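Local structure of uncharacterized protein (Bacteroides ovatus, 4IPB) at residues A[43-48]-A[52-57]; A[71-76]-A[113-118]; A[123-128]-A[136-141]. The protein is of unknown function but belongs to the putative beta-lactamase-inhibitor-like, PepSY-like family, built here as a single antiparallel sheet with helices packed against it. All coordinates share one frame; numbering follows the deposited sequence.

Contact 1 comes first along the chain and closes the short turn of the hairpin made by strands 40-46 and 52-58. The chain then runs into helix 67-75, and contact 2 brings the end of that helix against strand 107-115, closing a loop of 36 residues, largely strand, between segments 71-76 and 113-118. Contact 3, near the C terminus, closes a loop of seven residues between segments 123-128 and 136-141. The three follow in series, none nested or crossed. Contacts 1 and 2 lie on opposite sides of the chain's centre, their own centres about 24 Å apart, yet both reach the same sheet. Helix 136-139 ties them together, since Phe139 packs on Met54 and Leu56 as well as on Phe114.

Contact 1 (A[43-48]-A[52-57]); sequences NVWFNV and WVMTLT
Strands 43-46 and 52-57 run antiparallel, their axes 4.6 Å apart at the closest and their directions 164° from each other. Asn43 and Leu56 form a hydrogen-bonded pair, with Leu56 N to Asn43 O at 2.8 Å. At the next such pair Trp45 N bonds to Met54 O, but Trp45 O takes Val53 N instead, at 2.9 Å. Val53 and Met54 thus both face Trp45, a classic beta bulge, and Phe46 then pairs with Trp52. The bulge lies in the hairpin of strands 40-46 and 52-58, close to the turn. On the face carrying Asn43, Trp45, Met54 and Leu56, the selenomethionine Met54 runs alongside the indole and sets its CE methyl over one face of the five-membered ring in a CH-pi contact, 3.7 Å from the centroid; SE stands obliquely, a Met-aromatic contact. Leu56 CD1 reaches Trp45 CD1 at 3.7 Å. A water bridges Asn43 ND2 and Leu56 O, while Asn43 OD1 is held by Asn34. On the other face Trp52 turns an edge toward the face of Phe46, the planes at 65°. With CG anti to the backbone N (chi1 173°), Trp52 NE1 makes a bent bond to Thr55 OG1, tilted from the indole plane, at 2.8 Å, while CD1 touches Val44 CG1 across the hairpin at 3.7 Å.

Contact 2 (A[71-76]-A[113-118]); sequences NAFVSG and LFYTPQ
The ring of Phe73 receives Leu113 at its edge: CD1 of the leucine lies near the ring plane, 3.8 Å from Phe73 CE1. Tyr115 approaches the same phenyl obliquely, and its OH is 3.9 Å from Phe73 CD1. The tyrosine ring itself is met obliquely from the helix, by Phe73 CA, 3.7 Å from Tyr115 OH, and by the methyl of Ala72, whose CB stands 4.2 Å from Tyr115 CE1. The side chains of Phe73 and Tyr115 cross at about a right angle. A trans chi1 (176°) swings the Phe73 phenyl off the helix toward Leu113, while Tyr115 sends its phenol end up to the helix backbone. There a water joins the two segments: it donates to Phe73 O at 2.8 Å and lies 3.2 Å from Tyr115 OH. This bridge gives the phenolic oxygen a polar neighbour within an otherwise apolar contact. Ile100 of strand 97-104 touches both Phe73 and Tyr115, and Leu121 of strand 121-126 packs on Leu113 and Tyr115. Through this layer of apolar side chains the last turn of helix 67-75 packs on one face of an antiparallel sheet, as in an alpha+beta fold, here that of a PepSY-like domain.

Contact 3 (A[123-128]-A[136-141]); sequences KTRNVS and PSTFLA
A small polar surface contact ties one of the two outermost strands, 121-126, to the short C-terminal helix 136-139, through Arg125 and Thr138. Arg125 NH2 donates to Thr138 OG1 at 3.0 Å with an N-H...O angle of 153°, and the hydroxyl sits at the edge of the guanidinium, near its plane. The threonine methyl also lies close, with CG2 3.5 Å from Arg125 NH2. Arg125 is extended as far as CD and then bends at chi3 (68°), which brings its flat end to the helix. Its NH2 is shared, since Gln112 of the adjacent strand accepts a hydrogen bond from it as well; the two acceptors together should limit rotation of the guanidinium. One water accepts from Arg125 NH1 at 3.1 Å and lies 3.0 Å from Ser137 OG. Another takes a hydrogen bond from Lys123 NZ and donates to Thr138 O at 2.9 Å, so that a second side chain of the strand, extended beyond its first torsion, reaches the helix indirectly. Beside the bridge, Thr138 CG2 covers the centre of one face of the Phe139 ring. The helix thus touches the sheet through Phe139 on strands 52-58 and 97-104, and through Thr138 on strand 121-126, which itself pairs with 107-115.

Contact 1 (A[43-48]-A[52-57])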
ATOM      1  N   ASN A  43       3.242   0.684   6.028  1.00 13.18           N
ATOM      2  CA  ASN A  43       3.354   2.153   6.020  1.00 12.48           C
ATOM      3  C   ASN A  43       2.012   2.667   6.456  1.00 11.63           C
ATOM      4  O   ASN A  43       0.973   2.433   5.797  1.00 11.11           O
ATOM      5  CB  ASN A  43       3.732   2.651   4.630  1.00 13.67           C
ATOM      6  CG  ASN A  43       5.140   2.324   4.291  1.00 16.80           C
ATOM      7  OD1 ASN A  43       6.067   3.035   4.723  1.00 17.26           O
ATOM      8  ND2 ASN A  43       5.343   1.268   3.531  1.00 18.62           N
ATOM      9  N   VAL A  44       2.029   3.365   7.592  1.00 11.15           N
ATOM     10  CA  VAL A  44       0.790   3.819   8.206  1.00 10.55           C
ATOM     11  C   VAL A  44       0.838   5.339   8.244  1.00 10.62           C
ATOM     12  O   VAL A  44       1.778   5.919   8.807  1.00 10.79           O
ATOM     13  CB  VAL A  44       0.606   3.240   9.640  1.00 10.50           C
ATOM     14  CG1 VAL A  44      -0.723   3.709  10.286  1.00 10.87           C
ATOM     15  CG2 VAL A  44       0.701   1.707   9.638  1.00 10.47           C
ATOM     16  N   TRP A  45      -0.197   5.958   7.697  1.00 10.26           N
ATOM     17  CA  TRP A  45      -0.235   7.392   7.471  1.00 10.50           C
ATOM     18  C   TRP A  45      -1.253   8.114   8.354  1.00 10.52           C
ATOM     19  O   TRP A  45      -2.325   7.574   8.640  1.00 10.25           O
ATOM     20  CB  TRP A  45      -0.567   7.667   6.004  1.00 10.73           C
ATOM     21  CG  TRP A  45       0.469   7.229   5.065  1.00 11.17           C
ATOM     22  CD1 TRP A  45       0.669   5.967   4.501  1.00 10.97           C
ATOM     23  CD2 TRP A  45       1.412   8.098   4.411  1.00 12.38           C
ATOM     24  NE1 TRP A  45       1.754   6.015   3.655  1.00 11.49           N
ATOM     25  CE2 TRP A  45       2.199   7.306   3.558  1.00 12.12           C
ATOM     26  CE3 TRP A  45       1.749   9.457   4.573  1.00 12.81           C
ATOM     27  CZ2 TRP A  45       3.254   7.836   2.836  1.00 14.07           C
ATOM     28  CZ3 TRP A  45       2.735   9.987   3.835  1.00 14.05           C
ATOM     29  CH2 TRP A  45       3.493   9.187   2.952  1.00 14.56           C
ATOM     30  N   PHE A  46      -0.902   9.328   8.775  1.00 11.07           N
ATOM     31  CA  PHE A  46      -1.739  10.155   9.659  1.00 10.96           C
ATOM     32  C   PHE A  46      -1.775  11.589   9.180  1.00 11.43           C
ATOM     33  O   PHE A  46      -0.843  12.034   8.500  1.00 12.18           O
ATOM     34  CB  PHE A  46      -1.128  10.205  11.093  1.00 11.35           C
ATOM     35  CG  PHE A  46      -0.966   8.852  11.717  1.00 11.10           C
ATOM     36  CD1 PHE A  46       0.086   8.033  11.422  1.00 11.31           C
ATOM     37  CD2 PHE A  46      -1.962   8.367  12.544  1.00 10.86           C
ATOM     38  CE1 PHE A  46       0.165   6.735  11.974  1.00 10.81           C
ATOM     39  CE2 PHE A  46      -1.872   7.099  13.118  1.00 10.66           C
ATOM     40  CZ  PHE A  46      -0.816   6.275  12.811  1.00 10.48           C
ATOM     41  N   ASN A  47      -2.847  12.297   9.525  1.00 11.82           N
ATOM     42  CA  ASN A  47      -2.926  13.726   9.277  1.00 12.77           C
ATOM     43  C   ASN A  47      -2.430  14.513  10.504  1.00 13.34           C
ATOM     44  O   ASN A  47      -2.045  13.935  11.541  1.00 12.64           O
ATOM     45  CB  ASN A  47      -4.327  14.132   8.818  1.00 13.11           C
ATOM     46  CG  ASN A  47      -5.354  14.074   9.923  1.00 13.60           C
ATOM     47  OD1 ASN A  47      -5.030  14.045  11.123  1.00 13.06           O
ATOM     48  ND2 ASN A  47      -6.610  13.995   9.518  1.00 14.69           N
ATOM     49  N   VAL A  48      -2.347  15.842  10.345  1.00 14.33           N
ATOM     50  CA  VAL A  48      -1.831  16.714  11.380  1.00 15.70           C
ATOM     51  C   VAL A  48      -2.668  16.740  12.667  1.00 15.95           C
ATOM     52  O   VAL A  48      -2.144  17.171  13.706  1.00 15.88           O
ATOM     53  CB  VAL A  48      -1.639  18.122  10.794  1.00 17.47           C
ATOM     54  CG1 VAL A  48      -2.988  18.775  10.590  1.00 17.74           C
ATOM     55  CG2 VAL A  48      -0.714  18.974  11.655  1.00 19.01           C
ATOM     56  N   TRP A  52      -5.643   8.717  11.827  1.00 11.41           N
ATOM     57  CA  TRP A  52      -5.223   7.731  10.856  1.00 10.55           C
ATOM     58  C   TRP A  52      -5.967   7.951   9.530  1.00 10.55           C
ATOM     59  O   TRP A  52      -7.185   8.115   9.512  1.00 11.06           O
ATOM     60  CB  TRP A  52      -5.572   6.350  11.378  1.00 10.41           C
ATOM     61  CG  TRP A  52      -5.338   5.236  10.403  1.00 10.07           C
ATOM     62  CD1 TRP A  52      -4.159   4.890   9.842  1.00 10.14           C
ATOM     63  CD2 TRP A  52      -6.329   4.360   9.878  1.00 10.09           C
ATOM     64  NE1 TRP A  52      -4.362   3.864   8.970  1.00 10.16           N
ATOM     65  CE2 TRP A  52      -5.680   3.511   8.964  1.00 10.21           C
ATOM     66  CE3 TRP A  52      -7.718   4.230  10.054  1.00 10.44           C
ATOM     67  CZ2 TRP A  52      -6.336   2.523   8.278  1.00 10.31           C
ATOM     68  CZ3 TRP A  52      -8.345   3.245   9.367  1.00 10.80           C
ATOM     69  CH2 TRP A  52      -7.654   2.396   8.514  1.00 10.45           C
ATOM     70  N   VAL A  53      -5.200   7.994   8.451  1.00 10.60           N
ATOM     71  CA  VAL A  53      -5.730   8.151   7.090  1.00 11.18           C
ATOM     72  C   VAL A  53      -5.617   6.957   6.157  1.00 10.56           C
ATOM     73  O   VAL A  53      -6.439   6.841   5.251  1.00 10.74           O
ATOM     74  CB  VAL A  53      -5.277   9.438   6.446  1.00 12.16           C
ATOM     75  CG1 VAL A  53      -5.809  10.620   7.274  1.00 13.12           C
ATOM     76  CG2 VAL A  53      -3.810   9.484   6.190  1.00 13.09           C
HETATM   77  N   MSE A  54      -4.594   6.139   6.330  1.00  9.87           N
HETATM   78  CA  MSE A  54      -4.442   4.881   5.504  1.00  9.77           C
HETATM   79  C   MSE A  54      -3.336   4.017   6.033  1.00  9.70           C
HETATM   80  O   MSE A  54      -2.323   4.517   6.581  1.00  9.85           O
HETATM   81  CB  MSE A  54      -4.299   5.142   3.999  1.00  9.88           C
HETATM   82  CG  MSE A  54      -3.086   5.904   3.632  1.00  9.62           C
HETATM   83 SE   MSE A  54      -2.965   6.102   1.653  0.75  9.40          SE
HETATM   84  CE  MSE A  54      -1.273   6.878   1.592  1.00 10.66           C
ATOM     85  N   THR A  55      -3.462   2.703   5.763  1.00  9.99           N
ATOM     86  CA  THR A  55      -2.410   1.791   6.016  1.00 10.64           C
ATOM     87  C   THR A  55      -2.178   0.972   4.754  1.00 11.49           C
ATOM     88  O   THR A  55      -3.135   0.463   4.150  1.00 11.14           O
ATOM     89  CB  THR A  55      -2.813   0.843   7.154  1.00 12.61           C
ATOM     90  OG1 THR A  55      -2.886   1.584   8.380  1.00 12.22           O
ATOM     91  CG2 THR A  55      -1.791  -0.286   7.308  1.00 12.26           C
ATOM     92  N   LEU A  56      -0.915   0.825   4.418  1.00 11.01           N
ATOM     93  CA  LEU A  56      -0.479   0.015   3.281  1.00 11.98           C
ATOM     94  C   LEU A  56       0.363  -1.133   3.799  1.00 11.76           C
ATOM     95  O   LEU A  56       1.389  -0.925   4.499  1.00 13.15           O
ATOM     96  CB  LEU A  56       0.274   0.833   2.275  1.00 13.17           C
ATOM     97  CG  LEU A  56      -0.529   1.928   1.626  1.00 12.81           C
ATOM     98  CD1 LEU A  56      -0.522   3.232   2.395  1.00 14.27           C
ATOM     99  CD2 LEU A  56      -0.054   2.186   0.215  1.00 13.82           C
ATOM    100  N   THR A  57      -0.054  -2.370   3.483  1.00 11.29           N
ATOM    101  CA  THR A  57       0.634  -3.550   3.948  1.00 12.99           C
ATOM    102  C   THR A  57       1.196  -4.296   2.732  1.00 13.56           C
ATOM    103  O   THR A  57       0.473  -4.569   1.779  1.00 12.31           O
ATOM    104  CB  THR A  57      -0.286  -4.527   4.695  1.00 13.05           C
ATOM    105  OG1 THR A  57      -0.915  -3.855   5.820  1.00 13.59           O
ATOM    106  CG2 THR A  57       0.456  -5.728   5.229  1.00 14.84           C
TER
HETATM  107  O   HOH W   1       3.600  -0.748   2.611  1.00 21.96           O

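Contact 2 (A[71-76]-A[113-118])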
ATOM      1  N   ASN A  71      -8.545 -14.931  -8.342  1.00 20.25           N
ATOM      2  CA  ASN A  71      -9.238 -15.462  -9.493  1.00 21.57           C
ATOM      3  C   ASN A  71      -9.430 -14.387 -10.556  1.00 21.55           C
ATOM      4  O   ASN A  71      -9.355 -14.671 -11.758  1.00 23.34           O
ATOM      5  CB  ASN A  71     -10.598 -16.030  -9.128  1.00 23.32           C
ATOM      6  CG  ASN A  71     -10.504 -17.304  -8.308  1.00 24.85           C
ATOM      7  OD1 ASN A  71      -9.443 -17.966  -8.239  1.00 26.28           O
ATOM      8  ND2 ASN A  71     -11.603 -17.650  -7.653  1.00 25.80           N
ATOM      9  N   ALA A  72      -9.695 -13.169 -10.105  1.00 20.56           N
ATOM     10  CA  ALA A  72      -9.839 -12.030 -11.011  1.00 20.20           C
ATOM     11  C   ALA A  72      -8.517 -11.757 -11.682  1.00 19.10           C
ATOM     12  O   ALA A  72      -8.491 -11.551 -12.884  1.00 19.80           O
ATOM     13  CB  ALA A  72     -10.352 -10.811 -10.278  1.00 21.03           C
ATOM     14  N   PHE A  73      -7.406 -11.787 -10.939  1.00 18.09           N
ATOM     15  CA  PHE A  73      -6.086 -11.561 -11.546  1.00 18.43           C
ATOM     16  C   PHE A  73      -5.754 -12.614 -12.592  1.00 20.28           C
ATOM     17  O   PHE A  73      -5.317 -12.287 -13.707  1.00 20.78           O
ATOM     18  CB  PHE A  73      -4.982 -11.491 -10.466  1.00 18.69           C
ATOM     19  CG  PHE A  73      -3.603 -11.349 -11.023  1.00 18.68           C
ATOM     20  CD1 PHE A  73      -3.174 -10.137 -11.524  1.00 19.04           C
ATOM     21  CD2 PHE A  73      -2.762 -12.436 -11.120  1.00 20.46           C
ATOM     22  CE1 PHE A  73      -1.900  -9.999 -12.064  1.00 19.59           C
ATOM     23  CE2 PHE A  73      -1.478 -12.311 -11.675  1.00 20.51           C
ATOM     24  CZ  PHE A  73      -1.048 -11.084 -12.117  1.00 20.62           C
ATOM     25  N   VAL A  74      -5.966 -13.879 -12.257  1.00 21.23           N
ATOM     26  CA  VAL A  74      -5.538 -14.927 -13.169  1.00 24.21           C
ATOM     27  C   VAL A  74      -6.478 -15.037 -14.380  1.00 27.28           C
ATOM     28  O   VAL A  74      -6.104 -15.679 -15.349  1.00 31.48           O
ATOM     29  CB  VAL A  74      -5.261 -16.283 -12.461  1.00 26.70           C
ATOM     30  CG1 VAL A  74      -4.163 -16.146 -11.422  1.00 27.57           C
ATOM     31  CG2 VAL A  74      -6.524 -16.865 -11.884  1.00 26.90           C
ATOM     32  N   SER A  75      -7.663 -14.396 -14.350  1.00 26.05           N
ATOM     33  CA  SER A  75      -8.548 -14.386 -15.512  1.00 28.85           C
ATOM     34  C   SER A  75      -8.478 -13.065 -16.315  1.00 26.88           C
ATOM     35  O   SER A  75      -9.119 -12.933 -17.356  1.00 26.23           O
ATOM     36  CB  SER A  75      -9.989 -14.664 -15.105  1.00 30.14           C
ATOM     37  OG  SER A  75     -10.491 -13.639 -14.266  1.00 33.08           O
ATOM     38  N   GLY A  76      -7.603 -12.157 -15.903  1.00 24.45           N
ATOM     39  CA  GLY A  76      -7.476 -10.841 -16.532  1.00 22.99           C
ATOM     40  C   GLY A  76      -6.263 -10.762 -17.459  1.00 22.29           C
ATOM     41  O   GLY A  76      -5.545 -11.714 -17.651  1.00 22.26           O
ATOM     42  N   LEU A 113      -1.772  -2.297 -10.875  1.00 12.76           N
ATOM     43  CA  LEU A 113      -3.132  -2.748 -11.117  1.00 12.67           C
ATOM     44  C   LEU A 113      -3.882  -2.506  -9.832  1.00 12.42           C
ATOM     45  O   LEU A 113      -3.456  -2.954  -8.798  1.00 12.70           O
ATOM     46  CB  LEU A 113      -3.142  -4.252 -11.461  1.00 13.42           C
ATOM     47  CG  LEU A 113      -2.151  -4.786 -12.461  1.00 14.35           C
ATOM     48  CD1 LEU A 113      -2.307  -6.287 -12.632  1.00 15.12           C
ATOM     49  CD2 LEU A 113      -2.269  -4.017 -13.736  1.00 14.45           C
ATOM     50  N   PHE A 114      -4.989  -1.760  -9.882  1.00 12.18           N
ATOM     51  CA  PHE A 114      -5.826  -1.403  -8.710  1.00 12.21           C
ATOM     52  C   PHE A 114      -7.124  -2.213  -8.717  1.00 12.59           C
ATOM     53  O   PHE A 114      -8.031  -1.955  -9.565  1.00 12.90           O
ATOM     54  CB  PHE A 114      -6.144   0.078  -8.761  1.00 12.38           C
ATOM     55  CG  PHE A 114      -4.908   0.977  -8.642  1.00 12.23           C
ATOM     56  CD1 PHE A 114      -4.098   1.188  -9.722  1.00 13.30           C
ATOM     57  CD2 PHE A 114      -4.673   1.693  -7.472  1.00 13.69           C
ATOM     58  CE1 PHE A 114      -2.988   2.032  -9.628  1.00 13.34           C
ATOM     59  CE2 PHE A 114      -3.598   2.546  -7.377  1.00 12.86           C
ATOM     60  CZ  PHE A 114      -2.722   2.697  -8.460  1.00 13.23           C
ATOM     61  N   TYR A 115      -7.194  -3.185  -7.807  1.00 12.13           N
ATOM     62  CA  TYR A 115      -8.316  -4.076  -7.689  1.00 12.57           C
ATOM     63  C   TYR A 115      -9.165  -3.746  -6.450  1.00 12.33           C
ATOM     64  O   TYR A 115      -8.625  -3.444  -5.384  1.00 12.14           O
ATOM     65  CB  TYR A 115      -7.862  -5.556  -7.532  1.00 13.01           C
ATOM     66  CG  TYR A 115      -7.416  -6.192  -8.818  1.00 13.92           C
ATOM     67  CD1 TYR A 115      -8.328  -6.813  -9.622  1.00 15.51           C
ATOM     68  CD2 TYR A 115      -6.067  -6.200  -9.198  1.00 14.87           C
ATOM     69  CE1 TYR A 115      -7.948  -7.407 -10.819  1.00 16.66           C
ATOM     70  CE2 TYR A 115      -5.671  -6.785 -10.403  1.00 15.77           C
ATOM     71  CZ  TYR A 115      -6.611  -7.389 -11.184  1.00 17.05           C
ATOM     72  OH  TYR A 115      -6.270  -7.974 -12.386  1.00 22.25           O
ATOM     73  N   THR A 116     -10.454  -3.943  -6.597  1.00 12.79           N
ATOM     74  CA  THR A 116     -11.347  -3.903  -5.451  1.00 12.81           C
ATOM     75  C   THR A 116     -11.300  -5.262  -4.778  1.00 13.37           C
ATOM     76  O   THR A 116     -10.927  -6.298  -5.392  1.00 13.77           O
ATOM     77  CB  THR A 116     -12.818  -3.584  -5.834  1.00 13.68           C
ATOM     78  OG1 THR A 116     -13.416  -4.713  -6.471  1.00 14.02           O
ATOM     79  CG2 THR A 116     -12.932  -2.344  -6.751  1.00 13.72           C
ATOM     80  N   PRO A 117     -11.754  -5.330  -3.528  1.00 13.97           N
ATOM     81  CA  PRO A 117     -11.901  -6.642  -2.855  1.00 14.87           C
ATOM     82  C   PRO A 117     -12.838  -7.621  -3.516  1.00 16.34           C
ATOM     83  O   PRO A 117     -12.739  -8.819  -3.232  1.00 17.08           O
ATOM     84  CB  PRO A 117     -12.426  -6.264  -1.469  1.00 15.44           C
ATOM     85  CG  PRO A 117     -11.894  -4.832  -1.285  1.00 14.93           C
ATOM     86  CD  PRO A 117     -12.101  -4.228  -2.633  1.00 14.75           C
ATOM     87  N   GLN A 118     -13.753  -7.137  -4.363  1.00 16.77           N
ATOM     88  CA  GLN A 118     -14.635  -7.999  -5.142  1.00 18.53           C
ATOM     89  C   GLN A 118     -14.012  -8.436  -6.475  1.00 18.26           C
ATOM     90  O   GLN A 118     -14.666  -9.058  -7.312  1.00 19.32           O
ATOM     91  CB  GLN A 118     -15.955  -7.286  -5.400  1.00 21.16           C
ATOM     92  CG  GLN A 118     -16.751  -6.925  -4.150  1.00 24.02           C
ATOM     93  CD  GLN A 118     -16.121  -5.842  -3.271  1.00 25.66           C
ATOM     94  OE1 GLN A 118     -15.579  -4.840  -3.765  1.00 24.99           O
ATOM     95  NE2 GLN A 118     -16.150  -6.061  -1.955  1.00 27.24           N
TER
HETATM   96  O   HOH W   2      -4.906  -9.720 -14.760  1.00 19.52           O

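Contact 3 (A[123-128]-A[136-141])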
ATOM      1  N   LYS A 123      -8.568   0.316 -12.514  1.00 13.45           N
ATOM      2  CA  LYS A 123      -7.627   1.121 -13.286  1.00 13.58           C
ATOM      3  C   LYS A 123      -6.231   0.534 -13.176  1.00 13.16           C
ATOM      4  O   LYS A 123      -5.986  -0.294 -12.318  1.00 12.50           O
ATOM      5  CB  LYS A 123      -7.611   2.559 -12.771  1.00 14.30           C
ATOM      6  CG  LYS A 123      -7.077   2.702 -11.369  1.00 14.47           C
ATOM      7  CD  LYS A 123      -7.109   4.140 -10.903  1.00 16.44           C
ATOM      8  CE  LYS A 123      -6.520   4.263  -9.503  1.00 19.75           C
ATOM      9  NZ  LYS A 123      -6.499   5.697  -9.154  1.00 23.76           N
ATOM     10  N   THR A 124      -5.376   0.948 -14.120  1.00 13.27           N
ATOM     11  CA  THR A 124      -3.958   0.621 -14.094  1.00 13.79           C
ATOM     12  C   THR A 124      -3.177   1.894 -14.414  1.00 14.40           C
ATOM     13  O   THR A 124      -3.703   2.853 -14.998  1.00 14.27           O
ATOM     14  CB  THR A 124      -3.552  -0.450 -15.078  1.00 14.31           C
ATOM     15  OG1 THR A 124      -3.570   0.095 -16.385  1.00 15.10           O
ATOM     16  CG2 THR A 124      -4.472  -1.675 -15.023  1.00 14.23           C
ATOM     17  N   ARG A 125      -1.908   1.878 -14.020  1.00 14.39           N
ATOM     18  CA  ARG A 125      -1.032   2.997 -14.223  1.00 15.79           C
ATOM     19  C   ARG A 125       0.343   2.475 -14.583  1.00 16.07           C
ATOM     20  O   ARG A 125       0.839   1.605 -13.911  1.00 15.72           O
ATOM     21  CB  ARG A 125      -0.913   3.754 -12.870  1.00 17.83           C
ATOM     22  CG  ARG A 125      -0.098   4.984 -12.920  1.00 22.29           C
ATOM     23  CD  ARG A 125      -0.311   5.825 -11.664  1.00 21.08           C
ATOM     24  NE  ARG A 125       0.215   5.242 -10.409  1.00 19.75           N
ATOM     25  CZ  ARG A 125       0.325   5.964  -9.299  1.00 19.12           C
ATOM     26  NH1 ARG A 125      -0.075   7.228  -9.329  1.00 21.84           N
ATOM     27  NH2 ARG A 125       0.837   5.454  -8.192  1.00 17.79           N
ATOM     28  N   ASN A 126       0.978   3.068 -15.586  1.00 16.71           N
ATOM     29  CA  ASN A 126       2.376   2.783 -15.949  1.00 18.05           C
ATOM     30  C   ASN A 126       3.264   3.437 -14.893  1.00 19.09           C
ATOM     31  O   ASN A 126       3.162   4.666 -14.669  1.00 18.66           O
ATOM     32  CB  ASN A 126       2.660   3.356 -17.329  1.00 19.51           C
ATOM     33  CG  ASN A 126       3.998   2.928 -17.872  1.00 21.14           C
ATOM     34  OD1 ASN A 126       4.961   2.876 -17.143  1.00 21.75           O
ATOM     35  ND2 ASN A 126       4.057   2.649 -19.148  1.00 22.40           N
ATOM     36  N   VAL A 127       4.125   2.636 -14.249  1.00 18.94           N
ATOM     37  CA  VAL A 127       4.976   3.176 -13.209  1.00 19.89           C
ATOM     38  C   VAL A 127       6.425   2.883 -13.517  1.00 23.40           C
ATOM     39  O   VAL A 127       7.244   2.849 -12.602  1.00 26.83           O
ATOM     40  CB  VAL A 127       4.614   2.694 -11.795  1.00 18.98           C
ATOM     41  CG1 VAL A 127       3.248   3.201 -11.422  1.00 19.39           C
ATOM     42  CG2 VAL A 127       4.611   1.181 -11.728  1.00 18.75           C
ATOM     43  N   SER A 128       6.721   2.674 -14.800  1.00 23.37           N
ATOM     44  CA  SER A 128       8.041   2.296 -15.262  1.00 26.48           C
ATOM     45  C   SER A 128       9.053   3.377 -14.829  1.00 29.63           C
ATOM     46  O   SER A 128      10.154   3.052 -14.372  1.00 32.99           O
ATOM     47  CB  SER A 128       8.052   2.153 -16.789  1.00 26.19           C
ATOM     48  OG  SER A 128       7.156   1.145 -17.246  1.00 25.08           O
ATOM     49  N   PRO A 136       0.307   9.697  -0.554  1.00 16.97           N
ATOM     50  CA  PRO A 136      -0.901  10.518  -0.558  1.00 19.67           C
ATOM     51  C   PRO A 136      -1.347  10.940  -1.961  1.00 19.59           C
ATOM     52  O   PRO A 136      -2.554  10.921  -2.249  1.00 20.98           O
ATOM     53  CB  PRO A 136      -0.473  11.726   0.262  1.00 18.93           C
ATOM     54  CG  PRO A 136       0.382  11.093   1.298  1.00 19.83           C
ATOM     55  CD  PRO A 136       1.214  10.115   0.530  1.00 17.66           C
ATOM     56  N   SER A 137      -0.407  11.279  -2.821  1.00 20.06           N
ATOM     57  CA  SER A 137      -0.809  11.741  -4.169  1.00 23.93           C
ATOM     58  C   SER A 137      -1.519  10.656  -4.964  1.00 22.56           C
ATOM     59  O   SER A 137      -2.323  10.961  -5.877  1.00 21.30           O
ATOM     60  CB  SER A 137       0.371  12.317  -4.934  1.00 24.77           C
ATOM     61  OG  SER A 137       1.267  11.328  -5.373  1.00 25.58           O
ATOM     62  N   THR A 138      -1.267   9.392  -4.637  1.00 18.62           N
ATOM     63  CA  THR A 138      -1.949   8.290  -5.332  1.00 18.89           C
ATOM     64  C   THR A 138      -3.341   8.009  -4.798  1.00 19.04           C
ATOM     65  O   THR A 138      -4.245   7.621  -5.551  1.00 22.10           O
ATOM     66  CB  THR A 138      -1.050   7.045  -5.262  1.00 16.69           C
ATOM     67  OG1 THR A 138       0.171   7.301  -5.987  1.00 18.51           O
ATOM     68  CG2 THR A 138      -1.706   5.804  -5.799  1.00 16.79           C
ATOM     69  N   PHE A 139      -3.541   8.163  -3.480  1.00 18.01           N
ATOM     70  CA  PHE A 139      -4.791   7.763  -2.832  1.00 20.59           C
ATOM     71  C   PHE A 139      -5.629   8.856  -2.185  1.00 24.50           C
ATOM     72  O   PHE A 139      -6.839   8.691  -2.082  1.00 32.82           O
ATOM     73  CB  PHE A 139      -4.457   6.728  -1.746  1.00 17.20           C
ATOM     74  CG  PHE A 139      -3.818   5.494  -2.277  1.00 15.54           C
ATOM     75  CD1 PHE A 139      -4.554   4.577  -3.049  1.00 15.15           C
ATOM     76  CD2 PHE A 139      -2.495   5.245  -2.075  1.00 15.12           C
ATOM     77  CE1 PHE A 139      -3.924   3.414  -3.514  1.00 15.03           C
ATOM     78  CE2 PHE A 139      -1.866   4.132  -2.589  1.00 17.01           C
ATOM     79  CZ  PHE A 139      -2.599   3.194  -3.293  1.00 14.83           C
ATOM     80  N   LEU A 140      -5.003   9.946  -1.731  1.00 25.33           N
ATOM     81  CA  LEU A 140      -5.681  10.913  -0.849  1.00 26.12           C
ATOM     82  C   LEU A 140      -5.953  12.282  -1.486  1.00 34.65           C
ATOM     83  O   LEU A 140      -6.534  13.159  -0.846  1.00 38.80           O
ATOM     84  CB  LEU A 140      -4.882  11.144   0.408  1.00 24.72           C
ATOM     85  CG  LEU A 140      -4.621   9.900   1.252  1.00 24.71           C
ATOM     86  CD1 LEU A 140      -3.713  10.265   2.405  1.00 28.20           C
ATOM     87  CD2 LEU A 140      -5.907   9.264   1.739  1.00 28.70           C
ATOM     88  N   ALA A 141      -5.516  12.472  -2.718  1.00 33.11           N
ATOM     89  CA  ALA A 141      -5.754  13.745  -3.425  1.00 46.21           C
ATOM     90  C   ALA A 141      -6.886  13.570  -4.448  1.00 44.93           C
ATOM     91  O   ALA A 141      -8.065  13.656  -4.097  1.00 60.16           O
ATOM     92  CB  ALA A 141      -4.467  14.217  -4.099  1.00 45.98           C
TER
HETATM   93  O   HOH W   3      -6.050   5.567  -6.370  1.00 24.29           O
HETATM   94  O   HOH W   4       0.943   9.783  -7.875  1.00 33.03           O